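Long-range contacts in lipase aflb (Neosartorya fumigata, PDB 6IDY), which probably hydrolyses ester bonds of lipids as a fungal lipase of the alpha/beta-hydrolase fold: residues A200-N208 with C281-G289; Y366-D376 with L389-P400. All coordinates share one frame; numbering follows the deposited sequence.

Contact 1 of 2, residues A200-N208 with C281-G289; sequences ASLNDVQIN and CTPSLWQQG
The pairing of L202 with T282 and S284 belongs to a worked example of polar joining, in which the loop leading into helix 205-223, and that helix's first turn, bond to the start of helix 283-287 and to Q287 at its end. The carbonyl oxygen of L202 accepts twice: T282 OG1 reaches L202 O at 2.8 Å on a lone pair in the carbonyl plane, while S284 N, 3.2 Å from L202 O, comes from above that plane along a nearly straight line (171°). One residue back, S284 OG donates to S201 O over 2.8 Å, again on an in-plane lone pair; with chi1 at 79°, OG lies between the backbone N and the carbonyl carbon, on the side facing the turn at S201.

The second polar group centres on the amide of Q287, which works at both ends. Its OE1 accepts from V205 N at 2.8 Å (173°), and its NE2 donates to D204 OD1, also at 2.8 Å, entering from above the carboxylate plane. OD1 is further held by Q206 N, the capping bond of helix 205-223, and by Q206 NE2 on its syn lone pair; Q206 in turn is tied to A434 and A436.

Van der Waals packing accompanies these bonds: P283 CB rests against the backbone at D204 N (3.5 Å), V205 CG2 packs 3.7 Å from S284 CB, and the methyls L202 CD2 and L285 CD2 meet at 4.0 Å.

S201 O also accepts from Q234, which lies in an SWSQG sequence resembling the nucleophile elbow of related lipases. Chemically, V205 N and S284 N, first-turn amides without acceptors in their own helices, find them across the contact, and the D204 carboxylate is probably stabilised by its three donors.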
# COMPACT_ATOMS: atom_id res chain seq x y z
N ALA A 200 -4.96 9.79 -4.78
CA ALA A 200 -4.15 8.95 -3.89
C ALA A 200 -4.97 7.88 -3.16
O ALA A 200 -4.93 7.79 -1.93
CB ALA A 200 -3.38 9.83 -2.89
N SER A 201 -5.76 7.09 -3.93
CA SER A 201 -6.60 5.99 -3.41
C SER A 201 -7.65 6.41 -2.36
O SER A 201 -8.12 5.56 -1.60
CB SER A 201 -5.72 4.85 -2.88
OG SER A 201 -4.73 4.47 -3.81
N LEU A 202 -8.01 7.70 -2.30
CA LEU A 202 -9.00 8.19 -1.33
C LEU A 202 -10.43 8.17 -1.88
O LEU A 202 -11.37 8.18 -1.09
CB LEU A 202 -8.64 9.56 -0.75
CG LEU A 202 -7.44 9.58 0.21
CD1 LEU A 202 -7.01 10.98 0.48
CD2 LEU A 202 -7.75 8.84 1.52
N ASN A 203 -10.59 8.07 -3.21
CA ASN A 203 -11.90 7.93 -3.82
C ASN A 203 -12.37 6.47 -3.64
O ASN A 203 -11.62 5.63 -3.12
CB ASN A 203 -11.86 8.23 -5.34
CG ASN A 203 -11.67 9.66 -5.76
OD1 ASN A 203 -11.72 10.60 -4.96
ND2 ASN A 203 -11.46 9.84 -7.04
N ASP A 204 -13.59 6.20 -4.08
CA ASP A 204 -14.26 4.90 -4.08
C ASP A 204 -13.29 3.77 -4.50
O ASP A 204 -12.70 3.83 -5.59
CB ASP A 204 -15.46 4.99 -5.04
CG ASP A 204 -16.39 3.80 -5.12
OD1 ASP A 204 -16.07 2.76 -4.51
OD2 ASP A 204 -17.43 3.91 -5.78
N VAL A 205 -13.10 2.77 -3.61
CA VAL A 205 -12.23 1.60 -3.84
C VAL A 205 -12.63 0.86 -5.13
O VAL A 205 -11.76 0.37 -5.85
CB VAL A 205 -12.17 0.64 -2.60
CG1 VAL A 205 -11.27 -0.56 -2.87
CG2 VAL A 205 -11.69 1.38 -1.35
N GLN A 206 -13.94 0.85 -5.46
CA GLN A 206 -14.48 0.24 -6.69
C GLN A 206 -13.91 0.91 -7.95
O GLN A 206 -13.67 0.23 -8.94
CB GLN A 206 -16.02 0.28 -6.70
CG GLN A 206 -16.66 -0.41 -5.49
CD GLN A 206 -18.14 -0.18 -5.39
OE1 GLN A 206 -18.95 -1.09 -5.58
NE2 GLN A 206 -18.54 1.05 -5.06
N ILE A 207 -13.69 2.24 -7.89
CA ILE A 207 -13.10 3.03 -8.98
C ILE A 207 -11.59 2.78 -8.98
O ILE A 207 -11.02 2.56 -10.04
CB ILE A 207 -13.42 4.56 -8.86
CG1 ILE A 207 -14.95 4.87 -8.83
CG2 ILE A 207 -12.69 5.39 -9.95
CD1 ILE A 207 -15.81 4.38 -10.02
N ASN A 208 -10.96 2.81 -7.79
CA ASN A 208 -9.51 2.57 -7.63
C ASN A 208 -9.09 1.25 -8.26
O ASN A 208 -8.06 1.19 -8.91
CB ASN A 208 -9.09 2.63 -6.15
CG ASN A 208 -9.36 3.96 -5.49
OD1 ASN A 208 -9.54 4.98 -6.15
ND2 ASN A 208 -9.40 3.97 -4.16
N CYS A 281 -15.11 11.88 6.33
CA CYS A 281 -13.87 11.28 5.83
C CYS A 281 -13.87 11.19 4.32
O CYS A 281 -14.31 12.12 3.66
CB CYS A 281 -13.68 9.92 6.49
SG CYS A 281 -13.90 9.95 8.29
N THR A 282 -13.33 10.10 3.74
CA THR A 282 -13.31 9.94 2.29
C THR A 282 -14.02 8.63 1.96
O THR A 282 -14.17 7.79 2.87
CB THR A 282 -11.86 10.03 1.72
OG1 THR A 282 -11.27 8.73 1.66
CG2 THR A 282 -10.96 11.01 2.47
N PRO A 283 -14.45 8.40 0.68
CA PRO A 283 -15.11 7.12 0.35
C PRO A 283 -14.30 5.88 0.73
O PRO A 283 -14.86 4.99 1.36
CB PRO A 283 -15.31 7.21 -1.17
CG PRO A 283 -15.39 8.66 -1.45
CD PRO A 283 -14.40 9.28 -0.50
N SER A 284 -12.99 5.84 0.39
CA SER A 284 -12.14 4.68 0.69
C SER A 284 -11.92 4.46 2.18
O SER A 284 -11.77 3.31 2.59
CB SER A 284 -10.82 4.74 -0.06
OG SER A 284 -9.89 5.61 0.55
N LEU A 285 -11.91 5.54 3.00
CA LEU A 285 -11.76 5.40 4.45
C LEU A 285 -12.99 4.70 5.01
O LEU A 285 -12.85 3.70 5.72
CB LEU A 285 -11.51 6.75 5.17
CG LEU A 285 -10.26 7.57 4.77
CD1 LEU A 285 -9.99 8.68 5.77
CD2 LEU A 285 -9.01 6.69 4.64
N TRP A 286 -14.20 5.18 4.64
CA TRP A 286 -15.45 4.58 5.08
C TRP A 286 -15.63 3.15 4.60
O TRP A 286 -16.07 2.31 5.39
CB TRP A 286 -16.67 5.45 4.73
CG TRP A 286 -16.90 6.57 5.71
CD1 TRP A 286 -16.92 7.90 5.44
CD2 TRP A 286 -17.07 6.44 7.13
NE1 TRP A 286 -17.12 8.62 6.60
CE2 TRP A 286 -17.23 7.74 7.65
CE3 TRP A 286 -17.13 5.35 8.01
CZ2 TRP A 286 -17.43 7.98 9.01
CZ3 TRP A 286 -17.35 5.59 9.36
CH2 TRP A 286 -17.51 6.89 9.85
N GLN A 287 -15.24 2.85 3.35
CA GLN A 287 -15.34 1.49 2.77
C GLN A 287 -14.44 0.47 3.45
O GLN A 287 -14.72 -0.73 3.39
CB GLN A 287 -15.03 1.51 1.27
CG GLN A 287 -16.14 2.14 0.45
CD GLN A 287 -15.72 2.37 -0.97
OE1 GLN A 287 -14.66 2.95 -1.26
NE2 GLN A 287 -16.55 1.94 -1.90
N GLN A 288 -13.36 0.93 4.10
CA GLN A 288 -12.41 0.04 4.76
C GLN A 288 -12.81 -0.34 6.19
O GLN A 288 -12.02 -0.96 6.91
CB GLN A 288 -10.99 0.59 4.67
CG GLN A 288 -10.46 0.44 3.24
CD GLN A 288 -9.13 1.11 3.06
OE1 GLN A 288 -9.03 2.31 2.81
NE2 GLN A 288 -8.08 0.33 3.19
N GLY A 289 -14.05 -0.04 6.57
CA GLY A 289 -14.60 -0.48 7.85
C GLY A 289 -14.88 -1.97 7.75
O GLY A 289 -15.19 -2.47 6.67

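Contact 2 of 2, residues Y366-D376 with L389-P400; sequences YNPLAWALAVD and LDLDVVCGRVLP
The side-chain oxygen OD1 of N367 caps helix 368-379 where P368 and L369 meet residues 389-400. A370 N donates to N367 OD1 at 3.1 Å on a lone pair in the carbonyl plane, and L369 N adds a weak bond. N367 ND2 is held by A355 O, which anchors the other end of the amide. Across the contact itself there is no hydrogen bond; the joint rests on van der Waals packing, mostly of aliphatic and ring groups, some of them against backbone carbonyls.

Proline packs on tryptophan. P400 CG stands 3.5 Å from the centroid of the five-membered ring of W371, only 8° off its normal, a CH-pi contact over the face. The indole is also stacked with F181, and its NE1 donates to L365 O. Beside it P368 leans on the chain before P400, its CB 3.6 Å from R397 CB, and L399 CD2 meets Y366 CD1 obliquely at 3.7 Å.

At the far end the two methyls of L389 divide the work: CD1 sits 3.8 Å from A372 CB, whereas CD2 packs on D376 CB. V394 CG1 packs against the helix backbone itself, 3.6 Å from L369 CA. With CG of L369 trans to its backbone N (chi1 177°), CD1 reaches L391 CD2 at 3.9 Å.

The axes of helices 368-376 and 391-396 approach to 9.0 Å, their N-to-C directions 132° apart, nearer antiparallel than parallel. Helix 346-349, which follows edge strand 341-345, touches L369 and L391; helix 405-412 touches Y366 and L399, as does helix 63-73, and the C395-C350 disulfide ties down the short helix.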
# COMPACT_ATOMS: atom_id res chain seq x y z
N TYR A 366 9.51 -2.61 4.70
CA TYR A 366 10.95 -2.73 4.90
C TYR A 366 11.31 -3.94 5.78
O TYR A 366 12.43 -4.03 6.27
CB TYR A 366 11.60 -1.41 5.39
CG TYR A 366 11.03 -0.81 6.66
CD1 TYR A 366 11.23 -1.42 7.90
CD2 TYR A 366 10.38 0.42 6.63
CE1 TYR A 366 10.73 -0.85 9.07
CE2 TYR A 366 9.89 1.01 7.80
CZ TYR A 366 10.08 0.37 9.02
OH TYR A 366 9.57 0.93 10.17
N ASN A 367 10.36 -4.87 5.98
CA ASN A 367 10.60 -6.06 6.80
C ASN A 367 11.42 -7.13 6.03
O ASN A 367 11.08 -7.44 4.89
CB ASN A 367 9.29 -6.63 7.35
CG ASN A 367 9.51 -7.82 8.23
OD1 ASN A 367 9.60 -8.96 7.77
ND2 ASN A 367 9.65 -7.59 9.52
N PRO A 368 12.49 -7.70 6.64
CA PRO A 368 13.31 -8.69 5.91
C PRO A 368 12.59 -9.97 5.52
O PRO A 368 12.87 -10.51 4.45
CB PRO A 368 14.49 -8.95 6.84
CG PRO A 368 14.04 -8.51 8.17
CD PRO A 368 13.06 -7.42 7.98
N LEU A 369 11.65 -10.44 6.36
CA LEU A 369 10.85 -11.63 6.07
C LEU A 369 9.89 -11.33 4.91
O LEU A 369 9.76 -12.17 4.01
CB LEU A 369 10.10 -12.14 7.32
CG LEU A 369 9.16 -13.34 7.14
CD1 LEU A 369 9.93 -14.64 6.85
CD2 LEU A 369 8.22 -13.50 8.32
N ALA A 370 9.27 -10.12 4.89
CA ALA A 370 8.38 -9.70 3.81
C ALA A 370 9.10 -9.78 2.45
O ALA A 370 8.55 -10.34 1.50
CB ALA A 370 7.88 -8.28 4.06
N TRP A 371 10.35 -9.27 2.40
CA TRP A 371 11.22 -9.29 1.22
C TRP A 371 11.62 -10.70 0.81
O TRP A 371 11.52 -11.03 -0.37
CB TRP A 371 12.46 -8.44 1.46
CG TRP A 371 12.21 -6.99 1.20
CD1 TRP A 371 11.44 -6.14 1.95
CD2 TRP A 371 12.65 -6.24 0.06
NE1 TRP A 371 11.40 -4.90 1.35
CE2 TRP A 371 12.15 -4.93 0.20
CE3 TRP A 371 13.44 -6.55 -1.06
CZ2 TRP A 371 12.39 -3.93 -0.75
CZ3 TRP A 371 13.70 -5.55 -1.99
CH2 TRP A 371 13.17 -4.26 -1.84
N ALA A 372 12.04 -11.54 1.78
CA ALA A 372 12.44 -12.92 1.53
C ALA A 372 11.26 -13.73 0.99
O ALA A 372 11.44 -14.55 0.10
CB ALA A 372 12.99 -13.55 2.81
N LEU A 373 10.03 -13.45 1.49
CA LEU A 373 8.82 -14.11 1.01
C LEU A 373 8.45 -13.65 -0.39
O LEU A 373 8.01 -14.46 -1.20
CB LEU A 373 7.65 -13.91 1.98
CG LEU A 373 7.71 -14.74 3.27
CD1 LEU A 373 6.85 -14.12 4.32
CD2 LEU A 373 7.35 -16.21 3.02
N ALA A 374 8.63 -12.34 -0.68
CA ALA A 374 8.35 -11.77 -2.00
C ALA A 374 9.27 -12.42 -3.05
O ALA A 374 8.78 -12.83 -4.10
CB ALA A 374 8.56 -10.26 -1.98
N VAL A 375 10.57 -12.56 -2.74
CA VAL A 375 11.61 -13.17 -3.59
C VAL A 375 11.29 -14.65 -3.81
O VAL A 375 11.29 -15.12 -4.95
CB VAL A 375 13.03 -12.92 -3.01
CG1 VAL A 375 14.10 -13.74 -3.74
CG2 VAL A 375 13.38 -11.45 -3.04
N ASP A 376 10.96 -15.37 -2.72
CA ASP A 376 10.59 -16.78 -2.79
C ASP A 376 9.32 -17.01 -3.63
O ASP A 376 9.28 -17.96 -4.41
CB ASP A 376 10.46 -17.38 -1.38
CG ASP A 376 10.05 -18.83 -1.39
OD1 ASP A 376 10.94 -19.70 -1.53
OD2 ASP A 376 8.84 -19.09 -1.28
N LEU A 389 12.75 -20.95 3.26
CA LEU A 389 13.69 -19.90 3.67
C LEU A 389 14.58 -20.33 4.82
O LEU A 389 14.17 -21.15 5.65
CB LEU A 389 12.93 -18.61 4.06
CG LEU A 389 12.01 -17.95 3.03
CD1 LEU A 389 11.24 -16.81 3.66
CD2 LEU A 389 12.79 -17.45 1.82
N ASP A 390 15.78 -19.74 4.90
CA ASP A 390 16.69 -19.95 6.02
C ASP A 390 16.20 -18.92 7.05
O ASP A 390 16.64 -17.77 7.03
CB ASP A 390 18.15 -19.68 5.59
CG ASP A 390 19.21 -19.98 6.64
OD1 ASP A 390 18.86 -20.15 7.83
OD2 ASP A 390 20.41 -20.03 6.27
N LEU A 391 15.23 -19.32 7.90
CA LEU A 391 14.60 -18.43 8.88
C LEU A 391 15.56 -17.92 9.96
O LEU A 391 15.34 -16.81 10.43
CB LEU A 391 13.34 -19.04 9.51
CG LEU A 391 12.14 -19.26 8.57
CD1 LEU A 391 10.98 -19.89 9.30
CD2 LEU A 391 11.68 -17.96 7.91
N ASP A 392 16.63 -18.64 10.30
CA ASP A 392 17.61 -18.14 11.29
C ASP A 392 18.28 -16.86 10.77
O ASP A 392 18.42 -15.89 11.52
CB ASP A 392 18.67 -19.21 11.63
CG ASP A 392 18.12 -20.44 12.34
OD1 ASP A 392 17.29 -20.28 13.26
OD2 ASP A 392 18.53 -21.57 11.97
N VAL A 393 18.65 -16.84 9.48
CA VAL A 393 19.28 -15.70 8.82
C VAL A 393 18.23 -14.59 8.58
O VAL A 393 18.44 -13.45 8.99
CB VAL A 393 20.01 -16.12 7.51
CG1 VAL A 393 20.53 -14.91 6.73
CG2 VAL A 393 21.15 -17.10 7.80
N VAL A 394 17.09 -14.94 7.95
CA VAL A 394 16.01 -13.99 7.62
C VAL A 394 15.43 -13.31 8.88
O VAL A 394 15.37 -12.08 8.92
CB VAL A 394 14.93 -14.66 6.73
CG1 VAL A 394 13.71 -13.76 6.56
CG2 VAL A 394 15.51 -15.04 5.36
N CYS A 395 15.05 -14.10 9.91
CA CYS A 395 14.48 -13.57 11.15
C CYS A 395 15.48 -12.77 11.99
O CYS A 395 15.07 -11.91 12.76
CB CYS A 395 13.78 -14.65 11.98
SG CYS A 395 12.41 -15.47 11.13
N GLY A 396 16.78 -13.04 11.80
CA GLY A 396 17.87 -12.35 12.49
C GLY A 396 18.11 -10.93 12.00
O GLY A 396 18.76 -10.14 12.68
N ARG A 397 17.59 -10.60 10.81
CA ARG A 397 17.71 -9.28 10.20
C ARG A 397 16.62 -8.33 10.70
O ARG A 397 15.58 -8.78 11.19
CB ARG A 397 17.60 -9.40 8.67
CG ARG A 397 18.74 -10.12 7.94
CD ARG A 397 18.30 -10.38 6.51
NE ARG A 397 19.34 -10.99 5.68
CZ ARG A 397 19.10 -11.72 4.59
NH1 ARG A 397 17.86 -11.96 4.21
NH2 ARG A 397 20.11 -12.21 3.89
N VAL A 398 16.85 -7.02 10.54
CA VAL A 398 15.89 -5.96 10.87
C VAL A 398 15.41 -5.28 9.58
O VAL A 398 14.33 -4.69 9.54
CB VAL A 398 16.41 -4.93 11.92
CG1 VAL A 398 16.51 -5.56 13.30
CG2 VAL A 398 17.75 -4.32 11.50
N LEU A 399 16.22 -5.38 8.53
CA LEU A 399 15.95 -4.83 7.21
C LEU A 399 16.44 -5.83 6.16
O LEU A 399 17.43 -6.51 6.43
CB LEU A 399 16.73 -3.52 7.00
CG LEU A 399 16.28 -2.26 7.73
CD1 LEU A 399 17.19 -1.10 7.40
CD2 LEU A 399 14.84 -1.89 7.37
N PRO A 400 15.85 -5.89 4.94
CA PRO A 400 16.44 -6.76 3.90
C PRO A 400 17.82 -6.19 3.52
O PRO A 400 18.04 -4.99 3.71
CB PRO A 400 15.45 -6.64 2.74
CG PRO A 400 14.80 -5.31 2.93
CD PRO A 400 14.69 -5.14 4.41

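In the fold
Both contacts are largely buried, yet they lie on opposite sides of the chain's centre, 31 Å apart between centres and about 18 Å between nearest atoms. Contact 1 is the more central, 13 Å from the chain centre against 19 Å for contact 2. They share no helix, but each joins a longer helix to a short one and includes one half-cystine, C281 or C395. Their chemistry diverges: contact 1 relies on five hydrogen bonds around the start of helix 205-223, with some apolar packing, whereas contact 2, with the larger buried area, packs aliphatic and ring groups without a bond across. Contact 2 also approaches the calcium site, which includes H380 just beyond its helical segment.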